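Local coordinates for prophage MuSo2, 43 kDa tail protein (Shewanella oneidensis, PDB 3CDD) that probably serves as a structural component of the baseplate in a Mu-like phage tail, where three copies of the chain assemble together, at residues E5-Y16 against I57-G68; A183-L194 against W299-E310. One frame throughout, in Å; residues are numbered along the deposited sequence.

Interaction 1 and interaction 2 both belong to the beta framework of the chain, with centres about 30 Å apart and nearest atoms about 8 Å apart, so they do not touch. Interaction 1 pairs two antiparallel strands, 7-11 and 62-67: one face is apolar, and on the other Val8 joins a lysine, a threonine and an aspartate with water. Interaction 2 joins a mostly irregular segment, 183-194, to strand 304-309, by a short parallel pairing and one isolated bridge, with a tryptophan and branched aliphatics between them. Both are partly buried; the turn beside interaction 1 reaches the second subunit, and the Leu194, Asp309 and Glu310 end of interaction 2 meets the third.

Interaction 1 of 2, residues E5-Y16 against I57-G68; sequences EEIVLKAGGKIY and IKQGQACTVDIG
Leu9 meets strand 62-67 through its CD1 branch, which lies 3.5 Å from Cys63 SG and 3.9 Å from Val65 CG2. With CG anti to the backbone N (chi1 179°), the leucine carries its branch point toward Cys63 SG; its CD2 is 4.2 Å from Ile57 CD1. That CD1 also sits over the centre of the Tyr16 ring in a CH-pi contact, 3.9 Å from the centroid, while the ring edge faces Leu9 O and Ala11 O. Ile7 continues the apolar face, CG2 3.7 Å from Val65 CG1; branched aliphatics suit this burial. The opposite face is largely polar, though Val8 lies on it, with CG2 3.8 Å from Asp66 CB. One water lies within bonding range of Val8 O, Thr64 OG1 and, weakly, Asp66 OD2, not necessarily serving all at once. Lys10 NZ stays 4.5 Å from Asp66 OD2, beyond a salt bridge; Arg71 takes OD1 instead. Between the faces, Val8 exchanges two backbone bonds with Asp66, and Lys10 two with Thr64. Gly12 and Gly13 accept the positive phi of the type I' turn. Within this GpP-like N-terminal region, strand 7-11 lies between 14-16 and 62-67, strand 70-84 follows, and Ile22 and Ile24 pack on the apolar face.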
loop_
_atom_site.group_PDB
_atom_site.type_symbol
_atom_site.label_atom_id
_atom_site.label_comp_id
_atom_site.label_asym_id
_atom_site.label_seq_id
_atom_site.Cartn_x
_atom_site.Cartn_y
_atom_site.Cartn_z
ATOM N N GLU A 5 -19.616 20.263 -28.527
ATOM C CA GLU A 5 -19.781 20.878 -27.207
ATOM C C GLU A 5 -18.427 20.949 -26.537
ATOM O O GLU A 5 -17.677 19.986 -26.561
ATOM C CB GLU A 5 -20.679 20.011 -26.321
ATOM C CG GLU A 5 -22.158 20.079 -26.617
ATOM C CD GLU A 5 -23.000 19.372 -25.554
ATOM O OE1 GLU A 5 -22.505 18.429 -24.889
ATOM O OE2 GLU A 5 -24.174 19.755 -25.390
ATOM N N GLU A 6 -18.107 22.087 -25.943
ATOM C CA GLU A 6 -16.822 22.217 -25.269
ATOM C C GLU A 6 -16.965 21.985 -23.772
ATOM O O GLU A 6 -18.052 22.170 -23.197
ATOM C CB GLU A 6 -16.156 23.570 -25.589
ATOM C CG GLU A 6 -16.513 24.717 -24.671
ATOM C CD GLU A 6 -16.378 26.082 -25.359
ATOM O OE1 GLU A 6 -15.565 26.195 -26.318
ATOM O OE2 GLU A 6 -17.094 27.034 -24.936
ATOM N N ILE A 7 -15.856 21.566 -23.159
ATOM C CA ILE A 7 -15.799 21.339 -21.725
ATOM C C ILE A 7 -15.054 22.481 -21.004
ATOM O O ILE A 7 -13.878 22.746 -21.291
ATOM C CB ILE A 7 -15.192 19.953 -21.400
ATOM C CG1 ILE A 7 -16.114 18.846 -21.940
ATOM C CG2 ILE A 7 -15.003 19.805 -19.889
ATOM C CD1 ILE A 7 -15.411 17.582 -22.409
ATOM N N VAL A 8 -15.741 23.133 -20.065
ATOM C CA VAL A 8 -15.220 24.354 -19.442
ATOM C C VAL A 8 -15.155 24.252 -17.911
ATOM O O VAL A 8 -16.123 23.868 -17.241
ATOM C CB VAL A 8 -15.999 25.672 -19.897
ATOM C CG1 VAL A 8 -16.156 25.763 -21.433
ATOM C CG2 VAL A 8 -17.369 25.780 -19.240
ATOM N N LEU A 9 -13.990 24.563 -17.368
ATOM C CA LEU A 9 -13.846 24.767 -15.946
ATOM C C LEU A 9 -13.924 26.261 -15.669
ATOM O O LEU A 9 -13.188 27.065 -16.280
ATOM C CB LEU A 9 -12.514 24.215 -15.443
ATOM C CG LEU A 9 -12.264 24.399 -13.942
ATOM C CD1 LEU A 9 -11.796 23.092 -13.301
ATOM C CD2 LEU A 9 -11.292 25.531 -13.666
ATOM N N LYS A 10 -14.807 26.619 -14.739
ATOM C CA LYS A 10 -14.920 27.987 -14.244
ATOM C C LYS A 10 -14.443 28.013 -12.785
ATOM O O LYS A 10 -14.888 27.217 -11.967
ATOM C CB LYS A 10 -16.366 28.482 -14.344
ATOM C CG LYS A 10 -16.916 28.595 -15.783
ATOM C CD LYS A 10 -18.278 29.313 -15.797
ATOM C CE LYS A 10 -18.958 29.211 -17.155
ATOM N NZ LYS A 10 -20.325 29.838 -17.171
ATOM N N ALA A 11 -13.516 28.919 -12.483
ATOM C CA ALA A 11 -13.042 29.151 -11.119
ATOM C C ALA A 11 -12.527 30.582 -11.031
ATOM O O ALA A 11 -11.776 31.025 -11.894
ATOM C CB ALA A 11 -11.931 28.165 -10.755
ATOM N N GLY A 12 -12.935 31.310 -9.995
ATOM C CA GLY A 12 -12.440 32.677 -9.784
ATOM C C GLY A 12 -12.898 33.723 -10.799
ATOM O O GLY A 12 -12.190 34.709 -11.047
ATOM N N GLY A 13 -14.082 33.521 -11.379
ATOM C CA GLY A 13 -14.599 34.432 -12.409
ATOM C C GLY A 13 -13.887 34.231 -13.744
ATOM O O GLY A 13 -14.089 35.000 -14.691
ATOM N N LYS A 14 -13.061 33.186 -13.810
ATOM C CA LYS A 14 -12.288 32.864 -15.004
ATOM C C LYS A 14 -12.793 31.588 -15.682
ATOM O O LYS A 14 -13.458 30.765 -15.066
ATOM C CB LYS A 14 -10.805 32.759 -14.663
ATOM C CG LYS A 14 -10.272 34.020 -13.983
ATOM C CD LYS A 14 -8.759 34.044 -13.914
ATOM C CE LYS A 14 -8.266 35.324 -13.228
ATOM N NZ LYS A 14 -8.520 36.590 -13.998
ATOM N N ILE A 15 -12.490 31.458 -16.968
ATOM C CA ILE A 15 -12.956 30.341 -17.763
ATOM C C ILE A 15 -11.740 29.674 -18.377
ATOM O O ILE A 15 -10.873 30.335 -18.970
ATOM C CB ILE A 15 -13.976 30.792 -18.849
ATOM C CG1 ILE A 15 -15.170 31.506 -18.203
ATOM C CG2 ILE A 15 -14.450 29.601 -19.674
ATOM C CD1 ILE A 15 -16.237 31.990 -19.182
ATOM N N TYR A 16 -11.686 28.363 -18.210
ATOM C CA TYR A 16 -10.557 27.543 -18.601
ATOM C C TYR A 16 -11.050 26.424 -19.511
ATOM O O TYR A 16 -11.774 25.525 -19.089
ATOM C CB TYR A 16 -9.880 26.941 -17.374
ATOM C CG TYR A 16 -9.280 27.946 -16.405
ATOM C CD1 TYR A 16 -10.045 28.490 -15.353
ATOM C CD2 TYR A 16 -7.940 28.331 -16.517
ATOM C CE1 TYR A 16 -9.487 29.415 -14.443
ATOM C CE2 TYR A 16 -7.375 29.257 -15.624
ATOM C CZ TYR A 16 -8.151 29.783 -14.591
ATOM O OH TYR A 16 -7.572 30.684 -13.723
ATOM N N ILE A 57 -4.493 28.676 -10.690
ATOM C CA ILE A 57 -5.789 28.438 -10.092
ATOM C C ILE A 57 -5.469 28.152 -8.627
ATOM O O ILE A 57 -4.742 27.217 -8.308
ATOM C CB ILE A 57 -6.545 27.248 -10.757
ATOM C CG1 ILE A 57 -6.606 27.440 -12.279
ATOM C CG2 ILE A 57 -7.956 27.104 -10.184
ATOM C CD1 ILE A 57 -7.233 26.273 -13.040
ATOM N N LYS A 58 -5.961 28.998 -7.736
ATOM C CA LYS A 58 -5.686 28.827 -6.326
ATOM C C LYS A 58 -6.404 27.591 -5.792
ATOM O O LYS A 58 -7.616 27.421 -6.007
ATOM C CB LYS A 58 -6.104 30.080 -5.540
ATOM C CG LYS A 58 -5.395 31.362 -5.993
ATOM C CD LYS A 58 -5.929 32.601 -5.266
ATOM C CE LYS A 58 -6.062 33.805 -6.206
ATOM N NZ LYS A 58 -4.750 34.457 -6.482
ATOM N N GLN A 59 -5.643 26.728 -5.119
ATOM C CA GLN A 59 -6.230 25.664 -4.280
ATOM C C GLN A 59 -7.281 26.255 -3.328
ATOM O O GLN A 59 -7.107 27.359 -2.832
ATOM C CB GLN A 59 -5.137 24.916 -3.498
ATOM C CG GLN A 59 -4.380 25.733 -2.428
ATOM C CD GLN A 59 -3.198 26.523 -2.962
ATOM O OE1 GLN A 59 -3.021 26.687 -4.178
ATOM N NE2 GLN A 59 -2.374 27.031 -2.045
ATOM N N GLY A 60 -8.380 25.540 -3.099
ATOM C CA GLY A 60 -9.457 26.066 -2.267
ATOM C C GLY A 60 -10.604 26.728 -3.010
ATOM O O GLY A 60 -11.709 26.814 -2.490
ATOM N N GLN A 61 -10.349 27.161 -4.241
ATOM C CA GLN A 61 -11.320 27.909 -5.054
ATOM C C GLN A 61 -12.591 27.116 -5.372
ATOM O O GLN A 61 -12.497 25.956 -5.727
ATOM C CB GLN A 61 -10.650 28.269 -6.380
ATOM C CG GLN A 61 -11.135 29.546 -7.006
ATOM C CD GLN A 61 -10.754 30.758 -6.191
ATOM O OE1 GLN A 61 -11.612 31.512 -5.722
ATOM N NE2 GLN A 61 -9.454 30.943 -5.997
ATOM N N ALA A 62 -13.762 27.746 -5.271
ATOM C CA ALA A 62 -15.002 27.169 -5.813
ATOM C C ALA A 62 -14.890 27.008 -7.324
ATOM O O ALA A 62 -14.317 27.855 -8.013
ATOM C CB ALA A 62 -16.215 28.012 -5.462
ATOM N N CYS A 63 -15.503 25.941 -7.824
ATOM C CA CYS A 63 -15.158 25.357 -9.095
ATOM C C CYS A 63 -16.391 24.696 -9.742
ATOM O O CYS A 63 -17.167 24.023 -9.053
ATOM C CB CYS A 63 -14.121 24.268 -8.799
ATOM S SG CYS A 63 -13.276 23.769 -10.204
ATOM N N THR A 64 -16.563 24.871 -11.054
ATOM C CA THR A 64 -17.553 24.082 -11.820
ATOM C C THR A 64 -16.980 23.557 -13.128
ATOM O O THR A 64 -16.152 24.215 -13.773
ATOM C CB THR A 64 -18.870 24.858 -12.132
ATOM O OG1 THR A 64 -18.612 25.920 -13.064
ATOM C CG2 THR A 64 -19.506 25.424 -10.858
ATOM N N VAL A 65 -17.408 22.361 -13.519
ATOM C CA VAL A 65 -17.105 21.865 -14.848
ATOM C C VAL A 65 -18.409 21.659 -15.591
ATOM O O VAL A 65 -19.320 20.999 -15.078
ATOM C CB VAL A 65 -16.257 20.588 -14.855
ATOM C CG1 VAL A 65 -16.008 20.143 -16.305
ATOM C CG2 VAL A 65 -14.899 20.814 -14.075
ATOM N N ASP A 66 -18.475 22.259 -16.786
ATOM C CA ASP A 66 -19.627 22.181 -17.696
ATOM C C ASP A 66 -19.245 21.593 -19.073
ATOM O O ASP A 66 -18.125 21.796 -19.575
ATOM C CB ASP A 66 -20.226 23.576 -17.907
ATOM C CG ASP A 66 -20.755 24.207 -16.618
ATOM O OD1 ASP A 66 -21.246 23.494 -15.727
ATOM O OD2 ASP A 66 -20.680 25.443 -16.502
ATOM N N ILE A 67 -20.179 20.855 -19.662
ATOM C CA ILE A 67 -20.071 20.399 -21.044
ATOM C C ILE A 67 -21.254 20.997 -21.800
ATOM O O ILE A 67 -22.404 20.717 -21.472
ATOM C CB ILE A 67 -20.072 18.842 -21.192
ATOM C CG1 ILE A 67 -20.032 18.454 -22.686
ATOM C CG2 ILE A 67 -21.290 18.210 -20.481
ATOM C CD1 ILE A 67 -19.704 16.984 -22.969
ATOM N N GLY A 68 -20.969 21.840 -22.788
ATOM C CA GLY A 68 -22.027 22.511 -23.560
ATOM C C GLY A 68 -22.932 23.384 -22.704
ATOM O O GLY A 68 -24.114 23.555 -23.004
HETATM O O HOH W 1 -18.188 25.653 -15.763
HETATM O O HOH W 2 -14.162 30.349 -7.687
#

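Interaction 2 of 2, residues A183-L194 against W299-E310; sequences ASKTKAGVSLIL and WNINTLVPVIDE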
loop_
_atom_site.group_PDB
_atom_site.type_symbol
_atom_site.label_atom_id
_atom_site.label_comp_id
_atom_site.label_asym_id
_atom_site.label_seq_id
_atom_site.Cartn_x
_atom_site.Cartn_y
_atom_site.Cartn_z
ATOM N N ALA A 183 -31.804 2.874 -4.594
ATOM C CA ALA A 183 -31.583 2.370 -5.950
ATOM C C ALA A 183 -32.789 2.688 -6.827
ATOM O O ALA A 183 -33.916 2.329 -6.491
ATOM C CB ALA A 183 -31.339 0.879 -5.927
ATOM N N SER A 184 -32.544 3.354 -7.950
ATOM C CA SER A 184 -33.609 3.931 -8.773
ATOM C C SER A 184 -34.349 2.910 -9.646
ATOM O O SER A 184 -33.821 1.843 -9.956
ATOM C CB SER A 184 -33.018 5.022 -9.662
ATOM O OG SER A 184 -34.024 5.764 -10.323
ATOM N N LYS A 185 -35.574 3.260 -10.034
ATOM C CA LYS A 185 -36.342 2.509 -11.032
ATOM C C LYS A 185 -36.245 3.226 -12.376
ATOM O O LYS A 185 -36.706 2.707 -13.402
ATOM C CB LYS A 185 -37.823 2.418 -10.635
ATOM C CG LYS A 185 -38.093 1.809 -9.266
ATOM C CD LYS A 185 -37.573 0.393 -9.189
ATOM C CE LYS A 185 -37.870 -0.214 -7.838
ATOM N NZ LYS A 185 -36.918 -1.320 -7.584
ATOM N N THR A 186 -35.680 4.436 -12.348
ATOM C CA THR A 186 -35.507 5.273 -13.539
ATOM C C THR A 186 -34.514 4.650 -14.523
ATOM O O THR A 186 -33.422 4.202 -14.146
ATOM C CB THR A 186 -35.061 6.706 -13.161
ATOM O OG1 THR A 186 -35.979 7.239 -12.201
ATOM C CG2 THR A 186 -35.047 7.627 -14.387
ATOM N N LYS A 187 -34.916 4.623 -15.788
ATOM C CA LYS A 187 -34.125 3.980 -16.824
ATOM C C LYS A 187 -33.229 4.996 -17.531
ATOM O O LYS A 187 -33.635 6.129 -17.768
ATOM C CB LYS A 187 -35.040 3.237 -17.800
ATOM C CG LYS A 187 -35.747 2.029 -17.153
ATOM C CD LYS A 187 -36.609 1.262 -18.152
ATOM C CE LYS A 187 -37.532 0.238 -17.456
ATOM N NZ LYS A 187 -36.823 -0.684 -16.496
ATOM N N ALA A 188 -32.000 4.598 -17.844
ATOM C CA ALA A 188 -31.118 5.474 -18.605
ATOM C C ALA A 188 -31.732 5.877 -19.957
ATOM O O ALA A 188 -31.347 6.900 -20.538
ATOM C CB ALA A 188 -29.757 4.833 -18.799
ATOM N N GLY A 189 -32.699 5.086 -20.437
ATOM C CA GLY A 189 -33.260 5.263 -21.767
ATOM C C GLY A 189 -32.389 4.682 -22.865
ATOM O O GLY A 189 -32.515 5.055 -24.038
ATOM N N VAL A 190 -31.512 3.752 -22.489
ATOM C CA VAL A 190 -30.562 3.166 -23.417
ATOM C C VAL A 190 -30.141 1.787 -22.897
ATOM O O VAL A 190 -30.165 1.535 -21.687
ATOM C CB VAL A 190 -29.316 4.108 -23.569
ATOM C CG1 VAL A 190 -28.551 4.224 -22.240
ATOM C CG2 VAL A 190 -28.383 3.674 -24.705
ATOM N N SER A 191 -29.754 0.909 -23.820
ATOM C CA SER A 191 -29.119 -0.360 -23.476
ATOM C C SER A 191 -27.649 -0.331 -23.850
ATOM O O SER A 191 -27.251 0.384 -24.774
ATOM C CB SER A 191 -29.805 -1.510 -24.212
ATOM O OG SER A 191 -31.145 -1.631 -23.797
ATOM N N LEU A 192 -26.847 -1.096 -23.118
ATOM C CA LEU A 192 -25.481 -1.353 -23.498
ATOM C C LEU A 192 -25.434 -2.714 -24.202
ATOM O O LEU A 192 -25.530 -3.763 -23.556
ATOM C CB LEU A 192 -24.572 -1.340 -22.260
ATOM C CG LEU A 192 -24.356 0.008 -21.551
ATOM C CD1 LEU A 192 -23.900 -0.204 -20.088
ATOM C CD2 LEU A 192 -23.302 0.854 -22.288
ATOM N N ILE A 193 -25.280 -2.678 -25.522
ATOM C CA ILE A 193 -25.392 -3.867 -26.366
ATOM C C ILE A 193 -24.057 -4.156 -27.051
ATOM O O ILE A 193 -23.583 -3.365 -27.880
ATOM C CB ILE A 193 -26.525 -3.700 -27.443
ATOM C CG1 ILE A 193 -27.838 -3.292 -26.783
ATOM C CG2 ILE A 193 -26.717 -4.995 -28.251
ATOM C CD1 ILE A 193 -28.828 -2.556 -27.707
ATOM N N LEU A 194 -23.445 -5.277 -26.654
ATOM C CA LEU A 194 -22.279 -5.843 -27.331
ATOM C C LEU A 194 -22.480 -5.897 -28.848
ATOM O O LEU A 194 -23.409 -6.559 -29.345
ATOM C CB LEU A 194 -21.992 -7.246 -26.780
ATOM C CG LEU A 194 -20.859 -8.082 -27.371
ATOM C CD1 LEU A 194 -19.563 -7.319 -27.321
ATOM C CD2 LEU A 194 -20.725 -9.354 -26.580
ATOM N N TRP A 299 -24.799 10.573 -19.367
ATOM C CA TRP A 299 -24.876 9.336 -18.588
ATOM C C TRP A 299 -24.983 9.700 -17.121
ATOM O O TRP A 299 -24.282 10.598 -16.664
ATOM C CB TRP A 299 -23.616 8.489 -18.771
ATOM C CG TRP A 299 -23.527 7.867 -20.118
ATOM C CD1 TRP A 299 -22.770 8.297 -21.185
ATOM C CD2 TRP A 299 -24.203 6.685 -20.552
ATOM N NE1 TRP A 299 -22.919 7.433 -22.236
ATOM C CE2 TRP A 299 -23.799 6.440 -21.882
ATOM C CE3 TRP A 299 -25.096 5.786 -19.932
ATOM C CZ2 TRP A 299 -24.294 5.357 -22.625
ATOM C CZ3 TRP A 299 -25.585 4.717 -20.666
ATOM C CH2 TRP A 299 -25.170 4.498 -21.993
ATOM N N ASN A 300 -25.818 8.975 -16.375
ATOM C CA ASN A 300 -26.186 9.391 -15.015
ATOM C C ASN A 300 -26.131 8.213 -14.066
ATOM O O ASN A 300 -26.552 7.140 -14.430
ATOM C CB ASN A 300 -27.595 9.996 -15.036
ATOM C CG ASN A 300 -27.950 10.748 -13.754
ATOM O OD1 ASN A 300 -27.106 10.980 -12.868
ATOM N ND2 ASN A 300 -29.203 11.141 -13.658
ATOM N N ILE A 301 -25.584 8.415 -12.863
ATOM C CA ILE A 301 -25.539 7.355 -11.858
ATOM C C ILE A 301 -26.951 7.064 -11.369
ATOM O O ILE A 301 -27.842 7.892 -11.508
ATOM C CB ILE A 301 -24.636 7.682 -10.617
ATOM C CG1 ILE A 301 -25.032 9.021 -9.963
ATOM C CG2 ILE A 301 -23.132 7.608 -10.981
ATOM C CD1 ILE A 301 -24.168 9.393 -8.722
ATOM N N ASN A 302 -27.141 5.882 -10.789
ATOM C CA ASN A 302 -28.441 5.478 -10.239
ATOM C C ASN A 302 -29.533 5.541 -11.293
ATOM O O ASN A 302 -30.628 6.070 -11.056
ATOM C CB ASN A 302 -28.805 6.309 -9.006
ATOM C CG ASN A 302 -29.800 5.609 -8.110
ATOM O OD1 ASN A 302 -29.953 4.380 -8.183
ATOM N ND2 ASN A 302 -30.497 6.383 -7.257
ATOM N N THR A 303 -29.210 5.029 -12.474
ATOM C CA THR A 303 -30.208 4.756 -13.491
ATOM C C THR A 303 -30.004 3.337 -13.981
ATOM O O THR A 303 -28.897 2.777 -13.860
ATOM C CB THR A 303 -30.178 5.754 -14.688
ATOM O OG1 THR A 303 -28.855 5.857 -15.215
ATOM C CG2 THR A 303 -30.694 7.158 -14.282
ATOM N N LEU A 304 -31.075 2.748 -14.510
ATOM C CA LEU A 304 -31.054 1.359 -14.934
ATOM C C LEU A 304 -30.788 1.260 -16.440
ATOM O O LEU A 304 -31.345 2.039 -17.246
ATOM C CB LEU A 304 -32.392 0.667 -14.579
ATOM C CG LEU A 304 -32.791 0.399 -13.115
ATOM C CD1 LEU A 304 -34.191 -0.172 -13.063
ATOM C CD2 LEU A 304 -31.825 -0.550 -12.419
ATOM N N VAL A 305 -29.955 0.284 -16.800
ATOM C CA VAL A 305 -29.527 0.085 -18.179
ATOM C C VAL A 305 -29.548 -1.427 -18.527
ATOM O O VAL A 305 -28.875 -2.220 -17.873
ATOM C CB VAL A 305 -28.134 0.766 -18.398
ATOM C CG1 VAL A 305 -27.022 0.016 -17.659
ATOM C CG2 VAL A 305 -27.814 0.884 -19.863
ATOM N N PRO A 306 -30.379 -1.847 -19.506
ATOM C CA PRO A 306 -30.237 -3.260 -19.897
ATOM C C PRO A 306 -28.822 -3.585 -20.404
ATOM O O PRO A 306 -28.178 -2.772 -21.052
ATOM C CB PRO A 306 -31.279 -3.440 -21.019
ATOM C CG PRO A 306 -32.284 -2.358 -20.801
ATOM C CD PRO A 306 -31.466 -1.179 -20.254
ATOM N N VAL A 307 -28.326 -4.761 -20.077
ATOM C CA VAL A 307 -26.973 -5.134 -20.502
ATOM C C VAL A 307 -27.118 -6.471 -21.231
ATOM O O VAL A 307 -27.665 -7.415 -20.672
ATOM C CB VAL A 307 -25.976 -5.129 -19.296
ATOM C CG1 VAL A 307 -24.582 -5.687 -19.668
ATOM C CG2 VAL A 307 -25.843 -3.708 -18.712
ATOM N N ILE A 308 -26.733 -6.500 -22.512
ATOM C CA ILE A 308 -26.651 -7.753 -23.290
ATOM C C ILE A 308 -25.190 -7.963 -23.672
ATOM O O ILE A 308 -24.660 -7.251 -24.527
ATOM C CB ILE A 308 -27.516 -7.743 -24.586
ATOM C CG1 ILE A 308 -28.885 -7.087 -24.351
ATOM C CG2 ILE A 308 -27.643 -9.172 -25.159
ATOM C CD1 ILE A 308 -29.782 -7.005 -25.610
ATOM N N ASP A 309 -24.535 -8.918 -23.018
ATOM C CA ASP A 309 -23.114 -9.140 -23.234
ATOM C C ASP A 309 -22.800 -10.631 -23.115
ATOM O O ASP A 309 -22.655 -11.166 -22.014
ATOM C CB ASP A 309 -22.286 -8.312 -22.242
ATOM C CG ASP A 309 -20.798 -8.279 -22.589
ATOM O OD1 ASP A 309 -20.282 -9.228 -23.231
ATOM O OD2 ASP A 309 -20.129 -7.296 -22.203
ATOM N N GLU A 310 -22.691 -11.262 -24.281
ATOM C CA GLU A 310 -22.465 -12.684 -24.465
ATOM C C GLU A 310 -21.060 -13.057 -24.024
ATOM O O GLU A 310 -20.864 -14.109 -23.447
ATOM C CB GLU A 310 -22.644 -13.001 -25.963
ATOM C CG GLU A 310 -23.058 -14.395 -26.314
ATOM C CD GLU A 310 -23.180 -14.631 -27.845
ATOM O OE1 GLU A 310 -22.957 -13.701 -28.654
ATOM O OE2 GLU A 310 -23.498 -15.766 -28.233
HETATM O O HOH W 3 -32.113 8.258 -11.028
HETATM O O HOH W 4 -32.704 2.041 -20.274
#
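The indole of Trp299 meets Val190 CG1 obliquely at its six-membered ring, 3.4 Å from CZ3, and Leu192 CD2 also approaches obliquely, 4.1 Å from CH2. Val190 holds CG1 between its backbone N and carbonyl carbon (chi1 65°), which carries that methyl to the indole. Leu192 sets CG 3.9 Å from Val305 CG2. Ser184 N donates to Asn302 OD1 at 2.8 Å, coming in 34° out of the plane of the side-chain carbonyl, while ND2 goes to Arg182 O. Ser184 OG accepts from Thr186 N, an ST turn just before Thr186 O receives Leu304 N; Ala188 N then bonds Leu304 O (2.7 Å, 170°). In this GpP fourth-domain family region, 192-193 adds a short parallel edge to strand 304-309, whose antiparallel neighbours include strand 317-328; Leu192 O receives Ile308 N. Pro306 has no N-H to offer; its ring CD lies 3.3 Å from Val190 O, which takes a water instead, while its carbonyl still receives Leu192 N. Ser191 OG rests 3.3 Å from Pro306 CG. At the far end Leu194 CD2 lies 3.4 Å from Asp309 OD1, which also accepts from Met312 N, while OD2 is hydrogen-bonded to Tyr285 and to Tyr84 of the third subunit.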